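Local coordinates for protein glutathione S-transferase delta (Bombyx mori, PDB 3VK9) that probably catalyses the conjugation of glutathione to electrophilic compounds, working as a homodimer of the delta class, at residues V156-L161 with K182-T187. Numbering follows the deposited sequence.
Sequences VADLSL and KRWYET
Trp-184 reaches from helix 179-191 to helix 156-167 and gives its indole N-H to the carboxylate of Asp-158. Trp-184 NE1 lies 2.8 Å from Asp-158 OD1, and the bond is nearly straight, 160° at the hydrogen. The oxygen sits close to the indole plane and receives the N-H on its anti side, while carboxylate and ring are turned 37° against each other. With its first torsion anti to the backbone N (chi1 164°), the indole spans the distance between the two backbones. Asp-158 CA and Trp-184 CA, the nearest such pair of the two segments, are 8.9 Å apart. Beyond the polar end, the benzo edge packs against the next turn of the helix. Trp-184 CH2 lies 3.9 Å from Leu-161 C, and Trp-184 CZ2 is 4.1 Å from Leu-161 CB. Ile-162, Val-165 and Leu-143 touch the indole as well; NE1 is thus buried among apolar neighbours, and its bond to Asp-158 OD1 satisfies it. Replacing Trp-184 by an alanine would probably leave Asp-158 OD1 without one of its two donors and open a gap beside Leu-161. The other side of helix 179-191 is looser: Lys-182 is exposed, and partly exposed Arg-183 turns to the backbone carbonyls of Leu-143 and Gln-146. The Asp-158 carboxylate is gripped threefold, since OD1 also accepts the backbone N-H of Val-149 and OD2 that of Thr-155, just before the helix. In exchange, the Thr-155 hydroxyl takes the N-H of Ala-157. These reciprocal bonds, in a Thr-Val-Ala-Asp sequence, are consistent with the N-capping box of the central helix in the all-helical C-terminal domain of glutathione transferases; here the indole ties that box to helix 179-191.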
loop_
_atom_site.group_PDB
_atom_site.type_symbol
_atom_site.label_atom_id
_atom_site.label_comp_id
_atom_site.label_asym_id
_atom_site.label_seq_id
_atom_site.Cartn_x
_atom_site.Cartn_y
_atom_site.Cartn_z
ATOM N N VAL A 156 14.342 2.462 2.634
ATOM C CA VAL A 156 13.571 1.296 2.267
ATOM C C VAL A 156 12.640 1.583 1.082
ATOM O O VAL A 156 12.213 0.650 0.402
ATOM C CB VAL A 156 12.763 0.744 3.468
ATOM C CG1 VAL A 156 13.702 0.103 4.479
ATOM C CG2 VAL A 156 11.934 1.861 4.109
ATOM N N ALA A 157 12.313 2.858 0.845
ATOM C CA ALA A 157 11.523 3.219 -0.330
ATOM C C ALA A 157 12.268 2.957 -1.644
ATOM O O ALA A 157 11.683 2.452 -2.596
ATOM C CB ALA A 157 11.056 4.675 -0.259
ATOM N N ASP A 158 13.547 3.324 -1.707
ATOM C CA ASP A 158 14.355 2.986 -2.882
ATOM C C ASP A 158 14.384 1.461 -3.100
ATOM O O ASP A 158 14.233 0.958 -4.211
ATOM C CB ASP A 158 15.788 3.531 -2.733
ATOM C CG ASP A 158 15.833 5.058 -2.581
ATOM O OD1 ASP A 158 15.578 5.770 -3.577
ATOM O OD2 ASP A 158 16.137 5.541 -1.470
ATOM N N LEU A 159 14.586 0.719 -2.029
ATOM C CA LEU A 159 14.784 -0.714 -2.150
ATOM C C LEU A 159 13.509 -1.433 -2.628
ATOM O O LEU A 159 13.556 -2.334 -3.466
ATOM C CB LEU A 159 15.277 -1.289 -0.813
ATOM C CG LEU A 159 16.560 -0.689 -0.218
ATOM C CD1 LEU A 159 16.942 -1.385 1.119
ATOM C CD2 LEU A 159 17.702 -0.768 -1.208
ATOM N N SER A 160 12.373 -1.028 -2.088
ATOM C CA SER A 160 11.093 -1.584 -2.520
ATOM C C SER A 160 10.799 -1.169 -3.966
ATOM O O SER A 160 10.418 -1.996 -4.790
ATOM C CB SER A 160 9.970 -1.133 -1.582
ATOM O OG SER A 160 8.740 -1.711 -1.958
ATOM N N LEU A 161 10.996 0.112 -4.272
ATOM C CA LEU A 161 10.721 0.602 -5.622
ATOM C C LEU A 161 11.653 -0.001 -6.664
ATOM O O LEU A 161 11.243 -0.251 -7.801
ATOM C CB LEU A 161 10.756 2.139 -5.694
ATOM C CG LEU A 161 9.417 2.845 -5.407
ATOM C CD1 LEU A 161 9.595 4.353 -5.137
ATOM C CD2 LEU A 161 8.373 2.610 -6.514
ATOM N N LYS A 182 16.325 6.567 -14.837
ATOM C CA LYS A 182 17.548 5.887 -15.283
ATOM C C LYS A 182 18.714 6.198 -14.336
ATOM O O LYS A 182 19.425 5.291 -13.907
ATOM C CB LYS A 182 17.878 6.296 -16.719
ATOM C CG LYS A 182 19.128 5.624 -17.328
ATOM C CD LYS A 182 19.374 6.155 -18.727
ATOM C CE LYS A 182 20.667 5.629 -19.325
ATOM N NZ LYS A 182 20.656 5.781 -20.809
ATOM N N ARG A 183 18.892 7.481 -14.003
ATOM C CA ARG A 183 19.951 7.927 -13.092
ATOM C C ARG A 183 19.829 7.255 -11.719
ATOM O O ARG A 183 20.776 6.656 -11.205
ATOM C CB ARG A 183 19.917 9.454 -12.937
ATOM C CG ARG A 183 20.872 9.973 -11.880
ATOM C CD ARG A 183 20.851 11.505 -11.729
ATOM N NE ARG A 183 19.510 12.104 -11.667
ATOM C CZ ARG A 183 18.674 12.023 -10.631
ATOM N NH1 ARG A 183 19.000 11.327 -9.547
ATOM N NH2 ARG A 183 17.491 12.623 -10.684
ATOM N N TRP A 184 18.649 7.361 -11.136
ATOM C CA TRP A 184 18.346 6.726 -9.847
ATOM C C TRP A 184 18.575 5.203 -9.861
ATOM O O TRP A 184 19.216 4.650 -8.966
ATOM C CB TRP A 184 16.910 7.086 -9.443
ATOM C CG TRP A 184 16.318 6.231 -8.375
ATOM C CD1 TRP A 184 16.436 6.404 -7.022
ATOM C CD2 TRP A 184 15.509 5.073 -8.566
ATOM N NE1 TRP A 184 15.742 5.417 -6.361
ATOM C CE2 TRP A 184 15.160 4.588 -7.285
ATOM C CE3 TRP A 184 15.035 4.397 -9.695
ATOM C CZ2 TRP A 184 14.365 3.447 -7.103
ATOM C CZ3 TRP A 184 14.241 3.276 -9.518
ATOM C CH2 TRP A 184 13.918 2.807 -8.230
ATOM N N TYR A 185 18.048 4.527 -10.879
ATOM C CA TYR A 185 18.263 3.090 -11.040
ATOM C C TYR A 185 19.739 2.742 -10.867
ATOM O O TYR A 185 20.101 1.874 -10.059
ATOM C CB TYR A 185 17.796 2.664 -12.432
ATOM C CG TYR A 185 17.568 1.172 -12.630
ATOM C CD1 TYR A 185 16.666 0.464 -11.823
ATOM C CD2 TYR A 185 18.198 0.484 -13.674
ATOM C CE1 TYR A 185 16.436 -0.896 -12.024
ATOM C CE2 TYR A 185 17.968 -0.889 -13.885
ATOM C CZ TYR A 185 17.091 -1.566 -13.056
ATOM O OH TYR A 185 16.860 -2.905 -13.252
ATOM N N GLU A 186 20.590 3.425 -11.629
ATOM C CA GLU A 186 22.024 3.194 -11.555
ATOM C C GLU A 186 22.600 3.484 -10.172
ATOM O O GLU A 186 23.404 2.716 -9.662
ATOM C CB GLU A 186 22.772 4.027 -12.598
ATOM C CG GLU A 186 24.270 3.799 -12.541
ATOM C CD GLU A 186 25.045 4.681 -13.486
ATOM O OE1 GLU A 186 24.502 5.717 -13.930
ATOM O OE2 GLU A 186 26.208 4.341 -13.770
ATOM N N THR A 187 22.193 4.597 -9.574
ATOM C CA THR A 187 22.680 4.966 -8.251
ATOM C C THR A 187 22.366 3.875 -7.225
ATOM O O THR A 187 23.213 3.477 -6.428
ATOM C CB THR A 187 22.034 6.292 -7.746
ATOM O OG1 THR A 187 22.331 7.365 -8.648
ATOM C CG2 THR A 187 22.547 6.648 -6.346
#